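Haloacid dehalogenase (Pseudomonas aeruginosa, PDB 3UMC) probably hydrolyses the carbon–halogen bond of L-2-haloacids, as a member of the haloacid dehalogenase-like hydrolase superfamily. Local coordinates at residues T146-M149 and L150-R154; L195-H199 and N200-K204; T54-C57 and V58-D62. All coordinates share one frame; numbering follows the deposited sequence.

Contact 1. Residues T146-M149 and L150-R154; sequences TALM and LDVAR
Leu148 and Val152 run alongside each other in the same direction, one turn apart on helix 146-156, and CD2 of Leu148 lies 3.8 Å from CG2 of Val152. Leu148 holds CG anti to its backbone N (chi1 -171°), and CG2 of Val152 is the branch that leans back over the preceding turn, 3.4 Å from the Leu148 O atom. A beta-branched valine suits this place because a branch at CB sets a methyl, CG2, close to the backbone, where it meets both the Leu148 side chain and the Leu148 carbonyl. A second methyl comes from Met149, present here as selenomethionine: its chain bends at chi2 and chi3, and CE ends 4.2 Å from CG2 of Val152. That flexible, apolar side chain also fills space against Val29, Ser142, Cys165 and Leu163.

Elsewhere around the helix, Thr146 and Leu150 make a similar parallel pair, with CG2 of Thr146 at 4.1 Å from CD1 of Leu150. Thr146 thus offers its methyl to the leucine, while its hydroxyl OG1 is hydrogen-bonded to Asp167; both halves of the residue are used at a buried site. Leu150 continues onto Leu163 of the next strand.

The alpha-helical backbone beneath these pairs is held by Leu150 N to Thr146 O and Val152 N to Leu148 O, both 2.9 Å, the latter nearly straight at 169°. Asp151 N to Ala147 O is weak. Asp151 OD2 is hydrogen-bonded to ND1 of His117, and Arg154 forms a salt bridge with Asp161 of the second subunit.

Methyl-to-methyl contacts on the buried faces of a helix in a beta-alpha-beta unit thus coexist with polar ends that find their partners beyond the helix, so the chemistry implies a segment joined both to its own core and to the dimer interface.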
ATOM      1  N   THR A 146      -4.653   1.985  -8.240  1.00 17.39           N
ATOM      2  CA  THR A 146      -4.604   1.302  -6.976  1.00 16.99           C
ATOM      3  C   THR A 146      -5.682   0.235  -6.888  1.00 17.41           C
ATOM      4  O   THR A 146      -5.417  -0.896  -6.582  1.00 18.89           O
ATOM      5  CB  THR A 146      -4.667   2.354  -5.836  1.00 17.58           C
ATOM      6  OG1 THR A 146      -3.510   3.189  -5.878  1.00 12.03           O
ATOM      7  CG2 THR A 146      -4.758   1.687  -4.491  1.00 15.82           C
ATOM      8  N   ALA A 147      -6.901   0.565  -7.256  1.00 18.47           N
ATOM      9  CA  ALA A 147      -8.032  -0.359  -7.070  1.00 18.81           C
ATOM     10  C   ALA A 147      -7.879  -1.594  -7.985  1.00 18.25           C
ATOM     11  O   ALA A 147      -8.125  -2.717  -7.585  1.00 18.44           O
ATOM     12  CB  ALA A 147      -9.365   0.397  -7.340  1.00 17.46           C
ATOM     13  N   LEU A 148      -7.407  -1.375  -9.208  1.00 18.70           N
ATOM     14  CA  LEU A 148      -7.108  -2.470 -10.165  1.00 18.41           C
ATOM     15  C   LEU A 148      -5.984  -3.371  -9.596  1.00 18.24           C
ATOM     16  O   LEU A 148      -6.096  -4.587  -9.572  1.00 15.90           O
ATOM     17  CB  LEU A 148      -6.651  -1.861 -11.520  1.00 18.74           C
ATOM     18  CG  LEU A 148      -6.493  -2.810 -12.723  1.00 20.60           C
ATOM     19  CD1 LEU A 148      -6.648  -2.031 -14.066  1.00 22.19           C
ATOM     20  CD2 LEU A 148      -5.159  -3.543 -12.701  1.00 24.79           C
HETATM   21  N   MSE A 149      -4.942  -2.738  -9.047  1.00 17.17           N
HETATM   22  CA  MSE A 149      -3.808  -3.501  -8.482  1.00 17.59           C
HETATM   23  C   MSE A 149      -4.160  -4.257  -7.211  1.00 17.62           C
HETATM   24  O   MSE A 149      -3.539  -5.295  -6.885  1.00 18.28           O
HETATM   25  CB  MSE A 149      -2.628  -2.585  -8.242  1.00 17.22           C
HETATM   26  CG  MSE A 149      -1.897  -2.187  -9.465  1.00 22.72           C
HETATM   27 SE   MSE A 149      -0.849  -3.784 -10.153  1.00 35.97          SE
HETATM   28  CE  MSE A 149      -1.929  -3.830 -11.757  1.00 26.39           C
ATOM     29  N   LEU A 150      -5.170  -3.767  -6.490  1.00 17.42           N
ATOM     30  CA  LEU A 150      -5.658  -4.496  -5.331  1.00 17.56           C
ATOM     31  C   LEU A 150      -6.311  -5.819  -5.722  1.00 16.16           C
ATOM     32  O   LEU A 150      -6.042  -6.857  -5.099  1.00 16.76           O
ATOM     33  CB  LEU A 150      -6.639  -3.626  -4.531  1.00 18.65           C
ATOM     34  CG  LEU A 150      -6.125  -2.572  -3.555  1.00 21.33           C
ATOM     35  CD1 LEU A 150      -7.141  -1.457  -3.312  1.00 22.96           C
ATOM     36  CD2 LEU A 150      -5.932  -3.262  -2.305  1.00 23.58           C
ATOM     37  N   ASP A 151      -7.142  -5.786  -6.770  1.00 17.37           N
ATOM     38  CA  ASP A 151      -7.799  -6.973  -7.347  1.00 16.54           C
ATOM     39  C   ASP A 151      -6.751  -7.921  -7.940  1.00 15.93           C
ATOM     40  O   ASP A 151      -6.806  -9.152  -7.741  1.00 16.18           O
ATOM     41  CB  ASP A 151      -8.780  -6.583  -8.463  1.00 16.92           C
ATOM     42  CG  ASP A 151     -10.142  -6.146  -7.959  1.00 21.43           C
ATOM     43  OD1 ASP A 151     -10.407  -6.287  -6.771  1.00 25.45           O
ATOM     44  OD2 ASP A 151     -10.957  -5.648  -8.779  1.00 26.74           O
ATOM     45  N   VAL A 152      -5.804  -7.378  -8.702  1.00 15.15           N
ATOM     46  CA  VAL A 152      -4.724  -8.244  -9.242  1.00 13.44           C
ATOM     47  C   VAL A 152      -3.948  -8.923  -8.142  1.00 15.27           C
ATOM     48  O   VAL A 152      -3.645 -10.141  -8.230  1.00 16.06           O
ATOM     49  CB  VAL A 152      -3.838  -7.485 -10.191  1.00 13.45           C
ATOM     50  CG1 VAL A 152      -2.549  -8.255 -10.589  1.00 10.99           C
ATOM     51  CG2 VAL A 152      -4.645  -7.049 -11.408  1.00 11.24           C
ATOM     52  N   ALA A 153      -3.623  -8.172  -7.076  1.00 14.25           N
ATOM     53  CA  ALA A 153      -2.969  -8.726  -5.908  1.00 14.35           C
ATOM     54  C   ALA A 153      -3.737  -9.906  -5.276  1.00 15.68           C
ATOM     55  O   ALA A 153      -3.139 -10.940  -4.913  1.00 15.73           O
ATOM     56  CB  ALA A 153      -2.762  -7.610  -4.784  1.00 13.30           C
ATOM     57  N   ARG A 154      -5.028  -9.717  -5.029  1.00 16.99           N
ATOM     58  CA  ARG A 154      -5.809 -10.723  -4.332  1.00 19.49           C
ATOM     59  C   ARG A 154      -6.038 -11.973  -5.200  1.00 19.54           C
ATOM     60  O   ARG A 154      -6.085 -13.045  -4.697  1.00 20.22           O
ATOM     61  CB  ARG A 154      -7.218 -10.236  -3.999  1.00 20.16           C
ATOM     62  CG  ARG A 154      -7.328  -9.437  -2.780  1.00 25.86           C
ATOM     63  CD  ARG A 154      -7.120 -10.244  -1.501  1.00 27.82           C
ATOM     64  NE  ARG A 154      -7.480  -9.392  -0.356  1.00 29.84           N
ATOM     65  CZ  ARG A 154      -8.719  -9.190   0.071  1.00 26.97           C
ATOM     66  NH1 ARG A 154      -9.757  -9.801  -0.497  1.00 31.11           N
ATOM     67  NH2 ARG A 154      -8.919  -8.440   1.115  1.00 24.44           N
TER

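Contact 2. Residues L195-H199 and N200-K204; sequences LCAAH and NYDLK
Leu195 lies crosswise to Asp202, nearly perpendicular, where strand 193-197 turns back into helix 200-208, and CD2 of the leucine sits 3.5 Å from CG of the aspartate. The same methyl is 3.4 Å from Asp202 O, so it rests against the carboxylate carbon and the carbonyl oxygen of one residue. Leu203 fills the other part of this tight region: its CD2 is 3.4 Å from Leu195 O and 3.9 Å from CB of Ala197. With CG anti to its carbonyl carbon (chi1 -68°), Leu203 brings that methyl back to the strand. Ala197 is small enough to accept both neighbours, since its CB also meets the carboxylate of Asp202. The carboxylate itself is occupied elsewhere, OD2 in a salt bridge with Lys173 and OD1 in a hydrogen bond with Tyr179.

Towards the solvent the contact is looser. Tyr201 is exposed, and CB of His199 approaches CD2 of its ring obliquely at 3.8 Å, while Asp202 CB lies over the centre of one ring face. The N-cap is buried but loosely bonded: His199 O receives weak hydrogen bonds from Asp202 N at 3.2 Å and from Leu203 N at 3.4 Å. The histidine ring leads away from the helix, and its NE2 is hydrogen-bonded to Glu221.

Strand and helix segments run nearly antiparallel (168°), their axes 8.2 Å apart, as expected for the first half of a beta-alpha-beta unit. The turn lies at the C-terminal end of the strands of the Rossmann-like sheet, where this superfamily places its active site. The strand lies between strands 24-27 and 212-216; Leu195 touches Leu26, whereas Leu203 reaches Thr213 and Phe215, so the helix lies against the sheet.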
ATOM      1  N   LEU A 195      14.445  -1.261  -8.716  1.00 12.01           N
ATOM      2  CA  LEU A 195      13.336  -1.609  -9.551  1.00 10.73           C
ATOM      3  C   LEU A 195      13.630  -2.911 -10.245  1.00  9.73           C
ATOM      4  O   LEU A 195      14.647  -3.041 -10.946  1.00  8.92           O
ATOM      5  CB  LEU A 195      13.066  -0.573 -10.618  1.00 10.42           C
ATOM      6  CG  LEU A 195      11.940  -0.920 -11.644  1.00 14.10           C
ATOM      7  CD1 LEU A 195      10.549  -1.162 -10.997  1.00 12.18           C
ATOM      8  CD2 LEU A 195      11.859   0.105 -12.803  1.00  8.63           C
ATOM      9  N   CYS A 196      12.668  -3.825 -10.159  1.00 10.74           N
ATOM     10  CA  CYS A 196      12.690  -5.072 -10.937  1.00 10.33           C
ATOM     11  C   CYS A 196      11.634  -5.019 -12.012  1.00 10.49           C
ATOM     12  O   CYS A 196      10.460  -4.810 -11.722  1.00 11.55           O
ATOM     13  CB  CYS A 196      12.464  -6.239  -9.984  1.00 12.26           C
ATOM     14  SG  CYS A 196      12.316  -7.858 -10.786  1.00 12.82           S
ATOM     15  N   ALA A 197      12.033  -5.229 -13.256  1.00  9.62           N
ATOM     16  CA  ALA A 197      11.109  -5.191 -14.394  1.00  9.88           C
ATOM     17  C   ALA A 197      11.527  -6.080 -15.529  1.00  8.45           C
ATOM     18  O   ALA A 197      12.671  -6.366 -15.698  1.00  8.99           O
ATOM     19  CB  ALA A 197      10.990  -3.734 -14.971  1.00  9.52           C
ATOM     20  N   ALA A 198      10.569  -6.430 -16.368  1.00  9.21           N
ATOM     21  CA  ALA A 198      10.824  -7.146 -17.615  1.00  8.95           C
ATOM     22  C   ALA A 198      11.008  -6.214 -18.805  1.00  9.11           C
ATOM     23  O   ALA A 198      11.139  -6.658 -19.965  1.00  7.80           O
ATOM     24  CB  ALA A 198       9.665  -8.106 -17.877  1.00  6.41           C
ATOM     25  N   HIS A 199      10.977  -4.908 -18.578  1.00 10.45           N
ATOM     26  CA  HIS A 199      10.947  -3.963 -19.731  1.00  9.84           C
ATOM     27  C   HIS A 199      12.099  -2.963 -19.564  1.00 11.36           C
ATOM     28  O   HIS A 199      12.259  -2.300 -18.478  1.00 11.97           O
ATOM     29  CB  HIS A 199       9.549  -3.323 -19.902  1.00 12.07           C
ATOM     30  CG  HIS A 199       8.416  -4.294 -19.765  1.00 11.82           C
ATOM     31  ND1 HIS A 199       7.576  -4.323 -18.668  1.00 10.64           N
ATOM     32  CD2 HIS A 199       8.110  -5.375 -20.493  1.00 12.34           C
ATOM     33  CE1 HIS A 199       6.737  -5.322 -18.796  1.00 14.34           C
ATOM     34  NE2 HIS A 199       7.030  -5.968 -19.912  1.00 11.27           N
ATOM     35  N   ASN A 200      12.976  -2.927 -20.556  1.00  9.52           N
ATOM     36  CA  ASN A 200      14.176  -2.084 -20.446  1.00 10.92           C
ATOM     37  C   ASN A 200      13.846  -0.598 -20.308  1.00 13.43           C
ATOM     38  O   ASN A 200      14.631   0.082 -19.677  1.00 12.63           O
ATOM     39  CB  ASN A 200      15.096  -2.255 -21.663  1.00 11.36           C
ATOM     40  CG  ASN A 200      15.876  -3.584 -21.625  1.00  8.49           C
ATOM     41  OD1 ASN A 200      16.916  -3.710 -20.982  1.00 10.97           O
ATOM     42  ND2 ASN A 200      15.378  -4.561 -22.351  1.00 12.54           N
ATOM     43  N   TYR A 201      12.715  -0.113 -20.897  1.00 14.23           N
ATOM     44  CA  TYR A 201      12.387   1.307 -20.844  1.00 15.45           C
ATOM     45  C   TYR A 201      12.181   1.748 -19.392  1.00 15.24           C
ATOM     46  O   TYR A 201      12.523   2.843 -19.007  1.00 14.39           O
ATOM     47  CB  TYR A 201      11.134   1.670 -21.697  1.00 15.41           C
ATOM     48  CG  TYR A 201       9.883   1.564 -20.875  1.00 16.85           C
ATOM     49  CD1 TYR A 201       9.440   2.649 -20.134  1.00 17.73           C
ATOM     50  CD2 TYR A 201       9.199   0.325 -20.731  1.00 19.96           C
ATOM     51  CE1 TYR A 201       8.303   2.535 -19.288  1.00 20.55           C
ATOM     52  CE2 TYR A 201       8.067   0.210 -19.920  1.00 18.41           C
ATOM     53  CZ  TYR A 201       7.631   1.317 -19.194  1.00 22.65           C
ATOM     54  OH  TYR A 201       6.535   1.247 -18.352  1.00 26.24           O
ATOM     55  N   ASP A 202      11.642   0.853 -18.577  1.00 14.36           N
ATOM     56  CA  ASP A 202      11.356   1.131 -17.176  1.00 13.88           C
ATOM     57  C   ASP A 202      12.611   1.223 -16.340  1.00 13.98           C
ATOM     58  O   ASP A 202      12.772   2.083 -15.444  1.00 12.78           O
ATOM     59  CB  ASP A 202      10.459  -0.015 -16.645  1.00 15.83           C
ATOM     60  CG  ASP A 202       9.562   0.398 -15.470  1.00 17.40           C
ATOM     61  OD1 ASP A 202       9.524   1.572 -15.050  1.00 16.39           O
ATOM     62  OD2 ASP A 202       8.888  -0.510 -14.960  1.00 19.15           O
ATOM     63  N   LEU A 203      13.515   0.287 -16.627  1.00 14.02           N
ATOM     64  CA  LEU A 203      14.763   0.183 -15.938  1.00 14.14           C
ATOM     65  C   LEU A 203      15.663   1.410 -16.324  1.00 13.37           C
ATOM     66  O   LEU A 203      16.423   1.920 -15.526  1.00 11.42           O
ATOM     67  CB  LEU A 203      15.393  -1.132 -16.328  1.00 12.92           C
ATOM     68  CG  LEU A 203      14.698  -2.409 -15.823  1.00 15.02           C
ATOM     69  CD1 LEU A 203      15.532  -3.563 -16.293  1.00  8.35           C
ATOM     70  CD2 LEU A 203      14.621  -2.446 -14.258  1.00  9.06           C
ATOM     71  N   LYS A 204      15.574   1.828 -17.560  1.00 14.46           N
ATOM     72  CA  LYS A 204      16.383   2.956 -18.061  1.00 15.95           C
ATOM     73  C   LYS A 204      15.972   4.235 -17.315  1.00 15.87           C
ATOM     74  O   LYS A 204      16.833   4.987 -16.806  1.00 15.09           O
ATOM     75  CB  LYS A 204      16.196   3.053 -19.574  1.00 17.64           C
ATOM     76  CG  LYS A 204      16.933   4.265 -20.289  1.00 21.81           C
ATOM     77  CD  LYS A 204      16.305   4.540 -21.626  1.00 27.05           C
ATOM     78  CE  LYS A 204      16.904   5.780 -22.355  1.00 32.63           C
ATOM     79  NZ  LYS A 204      17.683   6.747 -21.463  1.00 32.78           N
TER

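Contact 3. Residues T54-C57 and V58-D62; sequences TLPC and VELTD
Cys57 O is gripped twice by one residue, Thr61: its OG1 lies 2.9 Å from Cys57 O and donates to it, while the backbone Thr61 N donates to the same oxygen from 3.1 Å. The two donors arrive from opposite faces of the carbonyl plane, the hydroxyl tilted 31° from it and the amide 25°. Threonine suits this place because its hydroxyl, turned away from its own carbonyl carbon (chi1 -63°), folds back onto the turn that precedes it. A buried hydroxyl is thereby satisfied within its own helix, and the side chain also packs on Leu40 and Phe44 of helix 36-50.

One residue earlier, Leu60 N makes a nearly straight bond to Pro56 O at 3.0 Å. This is the first turn of helix 57-67, with Pro56 at the N-cap position and at the centre of an inverse gamma turn, in which Cys57 N makes a weak bond back to Leu55 O. Proline is well placed at such a start: lacking an amide hydrogen, it leaves no N-H to be satisfied here, and its ring restricts phi, while its carbonyl accepts the first helical bond, from Leu60 N. The helix belongs to the alpha-helical insertion that follows the first strand, consistent with the cap of L-2-haloacid dehalogenases.

Leu60 crosses the proline ring obliquely, with its CD1 4.2 Å from CG of Pro56, a light contact. The root of the side chain is nearer, CB being 3.3 Å from Pro56 O. Cys57, small and buried, packs against Phe44, whereas Val58 lies on the exposed side beside Arg37. Beyond the two segments, NE of Arg37 on helix 36-50 forms a salt bridge with OD1 of Asp62.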
ATOM      1  N   THR A  54     -18.187 -17.791 -31.806  1.00 48.00           N
ATOM      2  CA  THR A  54     -16.832 -17.262 -31.763  1.00 45.66           C
ATOM      3  C   THR A  54     -16.625 -15.757 -31.544  1.00 44.43           C
ATOM      4  O   THR A  54     -17.325 -14.901 -32.105  1.00 44.30           O
ATOM      5  CB  THR A  54     -16.010 -17.689 -33.017  1.00 45.54           C
ATOM      6  OG1 THR A  54     -14.603 -17.392 -32.817  1.00 44.31           O
ATOM      7  CG2 THR A  54     -16.506 -16.985 -34.237  1.00 43.14           C
ATOM      8  N   LEU A  55     -15.596 -15.472 -30.739  1.00 42.37           N
ATOM      9  CA  LEU A  55     -15.050 -14.132 -30.567  1.00 40.39           C
ATOM     10  C   LEU A  55     -13.618 -14.152 -30.977  1.00 38.30           C
ATOM     11  O   LEU A  55     -12.968 -15.172 -30.841  1.00 39.30           O
ATOM     12  CB  LEU A  55     -15.083 -13.749 -29.105  1.00 40.87           C
ATOM     13  CG  LEU A  55     -16.444 -13.412 -28.542  1.00 41.40           C
ATOM     14  CD1 LEU A  55     -16.418 -13.545 -27.044  1.00 37.67           C
ATOM     15  CD2 LEU A  55     -16.835 -12.006 -29.026  1.00 43.78           C
ATOM     16  N   PRO A  56     -13.103 -13.034 -31.458  1.00 36.60           N
ATOM     17  CA  PRO A  56     -11.697 -12.882 -31.803  1.00 36.43           C
ATOM     18  C   PRO A  56     -10.787 -12.493 -30.587  1.00 36.79           C
ATOM     19  O   PRO A  56     -10.290 -11.360 -30.456  1.00 37.19           O
ATOM     20  CB  PRO A  56     -11.731 -11.806 -32.866  1.00 35.40           C
ATOM     21  CG  PRO A  56     -12.889 -10.940 -32.460  1.00 36.51           C
ATOM     22  CD  PRO A  56     -13.872 -11.813 -31.753  1.00 36.45           C
ATOM     23  N   CYS A  57     -10.593 -13.484 -29.736  1.00 36.58           N
ATOM     24  CA  CYS A  57      -9.846 -13.385 -28.517  1.00 36.59           C
ATOM     25  C   CYS A  57      -8.446 -12.837 -28.670  1.00 35.99           C
ATOM     26  O   CYS A  57      -8.088 -11.884 -27.995  1.00 35.63           O
ATOM     27  CB  CYS A  57      -9.794 -14.766 -27.935  1.00 36.84           C
ATOM     28  SG  CYS A  57     -11.487 -15.417 -27.816  1.00 39.61           S
ATOM     29  N   VAL A  58      -7.655 -13.393 -29.582  1.00 35.21           N
ATOM     30  CA  VAL A  58      -6.283 -12.983 -29.678  1.00 34.48           C
ATOM     31  C   VAL A  58      -6.176 -11.560 -30.165  1.00 36.17           C
ATOM     32  O   VAL A  58      -5.443 -10.752 -29.593  1.00 35.77           O
ATOM     33  CB  VAL A  58      -5.445 -13.943 -30.525  1.00 34.25           C
ATOM     34  CG1 VAL A  58      -4.113 -13.331 -30.843  1.00 30.44           C
ATOM     35  CG2 VAL A  58      -5.274 -15.275 -29.786  1.00 30.61           C
ATOM     36  N   GLU A  59      -6.931 -11.246 -31.207  1.00 36.95           N
ATOM     37  CA  GLU A  59      -6.817  -9.967 -31.887  1.00 38.18           C
ATOM     38  C   GLU A  59      -7.277  -8.821 -30.974  1.00 36.81           C
ATOM     39  O   GLU A  59      -6.623  -7.773 -30.926  1.00 37.98           O
ATOM     40  CB  GLU A  59      -7.612 -10.021 -33.229  1.00 39.22           C
ATOM     41  CG  GLU A  59      -7.125  -9.099 -34.362  1.00 43.86           C
ATOM     42  CD  GLU A  59      -8.011  -9.214 -35.651  1.00 50.91           C
ATOM     43  OE1 GLU A  59      -8.560 -10.306 -35.925  1.00 55.13           O
ATOM     44  OE2 GLU A  59      -8.184  -8.203 -36.379  1.00 55.63           O
ATOM     45  N   LEU A  60      -8.382  -9.037 -30.257  1.00 35.67           N
ATOM     46  CA  LEU A  60      -8.877  -8.108 -29.231  1.00 35.30           C
ATOM     47  C   LEU A  60      -7.843  -7.847 -28.135  1.00 33.64           C
ATOM     48  O   LEU A  60      -7.513  -6.694 -27.838  1.00 33.84           O
ATOM     49  CB  LEU A  60     -10.140  -8.654 -28.571  1.00 35.10           C
ATOM     50  CG  LEU A  60     -11.431  -8.362 -29.310  1.00 38.50           C
ATOM     51  CD1 LEU A  60     -12.602  -9.165 -28.704  1.00 37.35           C
ATOM     52  CD2 LEU A  60     -11.693  -6.846 -29.296  1.00 39.69           C
ATOM     53  N   THR A  61      -7.338  -8.932 -27.564  1.00 32.07           N
ATOM     54  CA  THR A  61      -6.339  -8.867 -26.497  1.00 31.03           C
ATOM     55  C   THR A  61      -5.129  -8.080 -26.954  1.00 32.59           C
ATOM     56  O   THR A  61      -4.727  -7.152 -26.279  1.00 31.53           O
ATOM     57  CB  THR A  61      -5.934 -10.221 -26.032  1.00 29.54           C
ATOM     58  OG1 THR A  61      -7.084 -10.869 -25.475  1.00 24.34           O
ATOM     59  CG2 THR A  61      -4.805 -10.110 -25.012  1.00 29.13           C
ATOM     60  N   ASP A  62      -4.587  -8.419 -28.127  1.00 34.31           N
ATOM     61  CA  ASP A  62      -3.366  -7.802 -28.610  1.00 35.53           C
ATOM     62  C   ASP A  62      -3.532  -6.359 -29.020  1.00 36.31           C
ATOM     63  O   ASP A  62      -2.665  -5.525 -28.763  1.00 37.15           O
ATOM     64  CB  ASP A  62      -2.744  -8.646 -29.734  1.00 36.20           C
ATOM     65  CG  ASP A  62      -2.087  -9.916 -29.192  1.00 37.64           C
ATOM     66  OD1 ASP A  62      -1.985 -10.001 -27.930  1.00 34.93           O
ATOM     67  OD2 ASP A  62      -1.702 -10.822 -29.999  1.00 36.61           O
TER

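How the contacts relate
Contacts 1 and 2 are buried and lie on opposite sides of the chain's centre, with their own centres about 21 Å apart; contact 3 is only partly buried and more peripheral, its centre about 21 Å from that of the chain. Contacts 1 and 2 each belong to a beta-alpha-beta unit of the same parallel sheet, but contact 1 stays within one helix, whereas contact 2 folds a helix against its preceding strand. Contact 3 instead starts a helix outside that sheet. Methyl pairs dominate contact 1, leucine against carboxylate and backbone marks contact 2, and a doubly gripped carbonyl marks contact 3. Only contact 1 reaches the second subunit.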